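Local coordinates for KaiC-like domain-containing protein (Pyrococcus horikoshii, PDB 3BS4) that is of unknown function but has a KaiC-like domain and was crystallised with an unidentified peptide bound to it, at residues I17-L22 against R182-W187; S48-G53 against E140-A145. One frame throughout, in Å; residues are numbered along the deposited sequence. Where two conformers were deposited one is given.

Interaction 1. Residues I17-L22 against R182-W187; sequences IKKHSL and RGTNFW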
loop_
_atom_site.group_PDB
_atom_site.type_symbol
_atom_site.label_atom_id
_atom_site.label_comp_id
_atom_site.label_asym_id
_atom_site.label_seq_id
_atom_site.Cartn_x
_atom_site.Cartn_y
_atom_site.Cartn_z
ATOM N N ILE A 17 -4.424 9.089 -11.355
ATOM C CA ILE A 17 -4.235 9.469 -9.959
ATOM C C ILE A 17 -3.487 10.790 -9.831
ATOM O O ILE A 17 -2.428 10.960 -10.424
ATOM C CB ILE A 17 -3.417 8.388 -9.225
ATOM C CG1 ILE A 17 -4.136 7.032 -9.305
ATOM C CG2 ILE A 17 -3.155 8.810 -7.765
ATOM C CD1 ILE A 17 -3.247 5.842 -8.989
ATOM N N LYS A 18 -4.040 11.711 -9.047
ATOM C CA LYS A 18 -3.356 12.946 -8.700
ATOM C C LYS A 18 -2.083 12.616 -7.922
ATOM O O LYS A 18 -2.120 11.941 -6.891
ATOM C CB LYS A 18 -4.278 13.849 -7.881
ATOM C CG LYS A 18 -3.625 15.132 -7.434
ATOM C CD LYS A 18 -4.611 16.045 -6.732
ATOM C CE LYS A 18 -4.143 17.495 -6.744
ATOM N NZ LYS A 18 -2.791 17.720 -6.149
ATOM N N LYS A 19 -0.951 13.067 -8.446
ATOM C CA LYS A 19 0.336 12.797 -7.836
ATOM C C LYS A 19 0.348 13.157 -6.339
ATOM O O LYS A 19 -0.154 14.209 -5.929
ATOM C CB LYS A 19 1.439 13.542 -8.595
ATOM C CG LYS A 19 2.838 13.226 -8.113
ATOM C CD LYS A 19 3.870 13.764 -9.090
ATOM C CE LYS A 19 5.259 13.782 -8.483
ATOM N NZ LYS A 19 6.243 14.044 -9.581
ATOM N N HIS A 20 0.891 12.242 -5.539
ATOM C CA HIS A 20 1.045 12.382 -4.085
ATOM C C HIS A 20 -0.183 12.015 -3.268
ATOM O O HIS A 20 -0.180 12.169 -2.050
ATOM C CB HIS A 20 1.558 13.763 -3.650
ATOM C CG HIS A 20 2.897 14.111 -4.210
ATOM N ND1 HIS A 20 3.173 15.347 -4.757
ATOM C CD2 HIS A 20 4.034 13.385 -4.323
ATOM C CE1 HIS A 20 4.427 15.369 -5.172
ATOM N NE2 HIS A 20 4.969 14.190 -4.928
ATOM N N SER A 21 -1.221 11.532 -3.942
ATOM C CA SER A 21 -2.427 11.115 -3.268
ATOM C C SER A 21 -2.168 9.908 -2.375
ATOM O O SER A 21 -1.197 9.176 -2.576
ATOM C CB SER A 21 -3.490 10.768 -4.303
ATOM O OG SER A 21 -3.893 11.957 -4.985
ATOM N N LEU A 22 -3.067 9.722 -1.407
ATOM C CA LEU A 22 -3.155 8.487 -0.641
ATOM C C LEU A 22 -4.395 7.760 -1.142
ATOM O O LEU A 22 -5.490 8.338 -1.177
ATOM C CB LEU A 22 -3.299 8.785 0.855
ATOM C CG LEU A 22 -3.565 7.604 1.795
ATOM C CD1 LEU A 22 -2.466 6.522 1.717
ATOM C CD2 LEU A 22 -3.707 8.151 3.201
ATOM N N ARG A 182 8.278 13.394 -2.305
ATOM C CA ARG A 182 7.220 12.636 -1.654
ATOM C C ARG A 182 6.679 11.584 -2.621
ATOM O O ARG A 182 6.885 11.658 -3.845
ATOM C CB ARG A 182 6.098 13.578 -1.188
ATOM C CG ARG A 182 6.353 14.272 0.166
ATOM C CD ARG A 182 5.135 15.131 0.572
ATOM N NE ARG A 182 5.162 15.655 1.945
ATOM C CZ ARG A 182 4.515 15.112 2.980
ATOM N NH1 ARG A 182 3.797 13.999 2.823
ATOM N NH2 ARG A 182 4.587 15.671 4.190
ATOM N N GLY A 183 5.983 10.598 -2.080
ATOM C CA GLY A 183 5.444 9.539 -2.929
ATOM C C GLY A 183 3.938 9.589 -3.091
ATOM O O GLY A 183 3.256 10.461 -2.525
ATOM N N THR A 184 3.447 8.655 -3.893
ATOM C CA THR A 184 2.022 8.383 -4.042
ATOM C C THR A 184 1.848 7.038 -3.355
ATOM O O THR A 184 2.597 6.095 -3.625
ATOM C CB THR A 184 1.643 8.344 -5.521
ATOM O OG1 THR A 184 1.987 9.619 -6.100
ATOM C CG2 THR A 184 0.136 8.100 -5.711
ATOM N N ASN A 185 0.857 6.953 -2.466
ATOM C CA ASN A 185 0.793 5.857 -1.496
ATOM C C ASN A 185 -0.481 5.070 -1.596
ATOM O O ASN A 185 -1.549 5.643 -1.776
ATOM C CB ASN A 185 0.944 6.423 -0.083
ATOM C CG ASN A 185 2.357 6.910 0.166
ATOM O OD1 ASN A 185 3.260 6.102 0.384
ATOM N ND2 ASN A 185 2.562 8.216 0.089
ATOM N N PHE A 186 -0.348 3.754 -1.464
ATOM C CA PHE A 186 -1.494 2.842 -1.435
ATOM C C PHE A 186 -1.536 2.136 -0.110
ATOM O O PHE A 186 -0.555 1.538 0.306
ATOM C CB PHE A 186 -1.375 1.793 -2.536
ATOM C CG PHE A 186 -1.459 2.355 -3.919
ATOM C CD1 PHE A 186 -2.647 2.295 -4.629
ATOM C CD2 PHE A 186 -0.335 2.914 -4.517
ATOM C CE1 PHE A 186 -2.729 2.800 -5.941
ATOM C CE2 PHE A 186 -0.415 3.443 -5.829
ATOM C CZ PHE A 186 -1.623 3.371 -6.527
ATOM N N TRP A 187 -2.686 2.205 0.546
ATOM C CA TRP A 187 -2.917 1.465 1.782
ATOM C C TRP A 187 -3.886 0.342 1.481
ATOM O O TRP A 187 -4.897 0.567 0.826
ATOM C CB TRP A 187 -3.595 2.369 2.821
ATOM C CG TRP A 187 -2.666 3.317 3.479
ATOM C CD1 TRP A 187 -1.312 3.420 3.264
ATOM C CD2 TRP A 187 -2.983 4.253 4.514
ATOM N NE1 TRP A 187 -0.771 4.381 4.096
ATOM C CE2 TRP A 187 -1.774 4.896 4.880
ATOM C CE3 TRP A 187 -4.174 4.627 5.158
ATOM C CZ2 TRP A 187 -1.723 5.905 5.858
ATOM C CZ3 TRP A 187 -4.119 5.634 6.129
ATOM C CH2 TRP A 187 -2.898 6.244 6.471
HETATM O O HOH W 1 0.328 10.039 0.052
HETATM O O HOH W 2 2.859 12.063 -0.396
#

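Interaction 2. Residues S48-G53 against E140-A145; sequences SDNLVG and ELYGFA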
loop_
_atom_site.group_PDB
_atom_site.type_symbol
_atom_site.label_atom_id
_atom_site.label_comp_id
_atom_site.label_asym_id
_atom_site.label_seq_id
_atom_site.Cartn_x
_atom_site.Cartn_y
_atom_site.Cartn_z
ATOM N N SER A 48 7.807 -1.189 -14.337
ATOM C CA SER A 48 7.970 0.035 -15.114
ATOM C C SER A 48 9.122 0.908 -14.596
ATOM O O SER A 48 9.215 2.098 -14.922
ATOM C CB SER A 48 6.657 0.819 -15.141
ATOM O OG SER A 48 5.651 0.066 -15.784
ATOM N N ASP A 49 9.988 0.311 -13.781
ATOM C CA ASP A 49 11.217 0.941 -13.270
ATOM C C ASP A 49 10.991 2.168 -12.382
ATOM O O ASP A 49 11.733 3.138 -12.451
ATOM C CB ASP A 49 12.186 1.278 -14.426
ATOM C CG ASP A 49 13.618 1.489 -13.955
ATOM O OD1 ASP A 49 14.125 0.663 -13.165
ATOM O OD2 ASP A 49 14.251 2.474 -14.396
ATOM N N ASN A 50 9.950 2.131 -11.554
ATOM C CA ASN A 50 9.737 3.188 -10.570
ATOM C C ASN A 50 10.356 2.790 -9.247
ATOM O O ASN A 50 10.806 1.660 -9.099
ATOM C CB ASN A 50 8.233 3.442 -10.413
ATOM C CG ASN A 50 7.646 4.065 -11.648
ATOM O OD1 ASN A 50 7.957 5.203 -11.975
ATOM N ND2 ASN A 50 6.812 3.310 -12.364
ATOM N N LEU A 51 10.394 3.721 -8.299
ATOM C CA LEU A 51 10.867 3.402 -6.958
ATOM C C LEU A 51 9.676 3.020 -6.093
ATOM O O LEU A 51 8.633 3.652 -6.189
ATOM C CB LEU A 51 11.582 4.595 -6.351
ATOM C CG LEU A 51 12.796 5.104 -7.148
ATOM C CD1 LEU A 51 13.384 6.286 -6.416
ATOM C CD2 LEU A 51 13.834 4.014 -7.391
ATOM N N VAL A 52 9.836 1.986 -5.277
ATOM C CA VAL A 52 8.719 1.506 -4.464
ATOM C C VAL A 52 9.219 1.261 -3.062
ATOM O O VAL A 52 10.257 0.629 -2.879
ATOM C CB VAL A 52 8.131 0.222 -5.071
ATOM C CG1 VAL A 52 7.082 -0.403 -4.135
ATOM C CG2 VAL A 52 7.521 0.517 -6.458
ATOM N N GLY A 53 8.486 1.772 -2.077
ATOM C CA GLY A 53 8.754 1.445 -0.683
ATOM C C GLY A 53 7.551 0.655 -0.201
ATOM O O GLY A 53 6.419 1.041 -0.501
ATOM N N GLU A 140 8.952 7.799 -10.656
ATOM C CA GLU A 140 7.985 8.102 -9.614
ATOM C C GLU A 140 8.262 7.224 -8.395
ATOM O O GLU A 140 8.779 6.114 -8.527
ATOM C CB GLU A 140 6.557 7.890 -10.121
ATOM C CG GLU A 140 6.083 8.962 -11.093
ATOM C CD GLU A 140 6.012 10.350 -10.482
ATOM O OE1 GLU A 140 5.810 10.484 -9.248
ATOM O OE2 GLU A 140 6.152 11.334 -11.247
ATOM N N LEU A 141 7.928 7.751 -7.213
ATOM C CA LEU A 141 8.022 7.001 -5.961
ATOM C C LEU A 141 6.627 6.603 -5.507
ATOM O O LEU A 141 5.714 7.437 -5.443
ATOM C CB LEU A 141 8.700 7.827 -4.861
ATOM C CG LEU A 141 8.770 7.223 -3.452
ATOM C CD1 LEU A 141 9.577 5.918 -3.411
ATOM C CD2 LEU A 141 9.323 8.250 -2.454
ATOM N N TYR A 142 6.476 5.322 -5.207
ATOM C CA TYR A 142 5.202 4.814 -4.698
ATOM C C TYR A 142 5.445 4.146 -3.370
ATOM O O TYR A 142 6.490 3.539 -3.180
ATOM C CB TYR A 142 4.619 3.783 -5.657
ATOM C CG TYR A 142 4.226 4.380 -6.975
ATOM C CD1 TYR A 142 2.994 5.010 -7.131
ATOM C CD2 TYR A 142 5.094 4.328 -8.076
ATOM C CE1 TYR A 142 2.624 5.575 -8.364
ATOM C CE2 TYR A 142 4.735 4.895 -9.291
ATOM C CZ TYR A 142 3.507 5.506 -9.434
ATOM O OH TYR A 142 3.144 6.047 -10.652
ATOM N N GLY A 143 4.475 4.243 -2.461
ATOM C CA GLY A 143 4.510 3.462 -1.218
ATOM C C GLY A 143 3.315 2.538 -1.165
ATOM O O GLY A 143 2.239 2.853 -1.707
ATOM N N PHE A 144 3.519 1.379 -0.543
ATOM C CA PHE A 144 2.429 0.413 -0.324
ATOM C C PHE A 144 2.466 -0.042 1.108
ATOM O O PHE A 144 3.538 -0.447 1.573
ATOM C CB PHE A 144 2.609 -0.798 -1.240
ATOM C CG PHE A 144 2.430 -0.472 -2.699
ATOM C CD1 PHE A 144 1.217 -0.716 -3.326
ATOM C CD2 PHE A 144 3.463 0.110 -3.439
ATOM C CE1 PHE A 144 1.021 -0.392 -4.666
ATOM C CE2 PHE A 144 3.276 0.440 -4.796
ATOM C CZ PHE A 144 2.055 0.185 -5.405
ATOM N N ALA A 145 1.337 0.034 1.822
ATOM C CA ALA A 145 1.267 -0.498 3.204
ATOM C C ALA A 145 0.329 -1.706 3.236
ATOM O O ALA A 145 -0.890 -1.554 3.037
ATOM C CB ALA A 145 0.774 0.583 4.186
HETATM O O HOH W 3 4.733 6.179 -12.766
#

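Interaction 1. Residues I17-L22 against R182-W187
The indole of W187 carries L22 on one face: CD1 sits 3.4 Å from the centroid of the five-membered ring and only 1° off its normal, a textbook CH-pi contact, while CD2 lies by the six-membered ring. The contact flanks the start of the parallel pairing of strands 22-27 and 184-190 in the sheet of the KaiC-like domain, where L22 and N185 form a bridge with CA atoms 4.8 Å apart. L22 reaches the indole because CG is anti to its backbone N (chi1 173°). The imidazole of H20 has K19 CG over the centre of one face, and at its edge, near the ring plane, the carbonyl oxygens of R182 and G183. The F186 ring is met obliquely by I17, CD1 to CZ 3.8 Å. Ahead of strand 22-27 the chain makes a type II turn, K18 to S21, in which K18 O accepts from both S21 N and S21 OG, the latter at 2.6 Å. Two direct hydrogen bonds join the segments: H20 N to T184 OG1 at 2.9 Å, and N185 N to S21 O at 3.0 Å, almost straight at 174°. T184 splits its work between branches, OG1 accepting from H20 N and CG2 packing on I17 CG2. N185 OD1 and W187 NE1 bond the backbone of the bound peptide, while N185 ND2 donates at 2.9 Å to a water that in turn contacts H20 O.

Interaction 2. Residues S48-G53 against E140-A145
N50 and E140 meet where the two segments start to pair, and the hydrogen bonds set the register from there. E140 N donates to N50 OD1 at 3.1 Å, slightly tilted from the amide plane, and L51 N returns a bond to E140 O. Then Y142 N to L51 O, G53 N to Y142 O and F144 N to G53 O follow, each 2.9 Å. This alternation, with bridges L51–L141, V52–Y142 and G53–G143, defines neighbouring parallel strands in the interior of the alpha/beta sheet of the KaiC-like domain; their axes approach to 4.7 Å at a 24° angle. CA-H...O contacts supplement the ladder, the shortest from G143 CA to G53 O at 3.2 Å.

Among the side-chain contacts, the N50 amide stands almost perpendicular to the Y142 ring, planes 82° apart, with CG 3.8 Å from CE2 at the ring edge. A water binds Y142 OH, which also pairs with K45, and reaches N50 OD1 weakly. With an alanine here in place of N50, E140 N is likely to lose this acceptor and K45 O the side-chain N-H from ND2. Apolar contacts fall on both faces of the sheet: L51 CB meets L141 CD1 on one, and on the other V52 CG1, anti to its backbone N (chi1 172°), lies obliquely against F144 CD2 at 3.7 Å.

In the fold
Both interactions are mostly buried and belong to one sheet, in which strands 141-146 and 184-190 are neighbours; their centres lie about 10 Å apart. F186 N to G143 O (2.7 Å) and F186 O to A145 N (2.9 Å) probably hydrogen-bond the two, and the rings of F186 and F144 stack. Interaction 2 is nested along the chain within the loop that interaction 1 closes. Its chemistry is chiefly a regular backbone ladder, whereas interaction 1 has one bridge and only two direct hydrogen bonds, one of them to a side-chain hydroxyl, and two exposed residues at its turn. A salt bridge from K19 NZ to E140 OE2 ties segment 17-22 to segment 140-145. The bound peptide is hydrogen-bonded by residues of 182-187 and packs an aromatic side chain on L141.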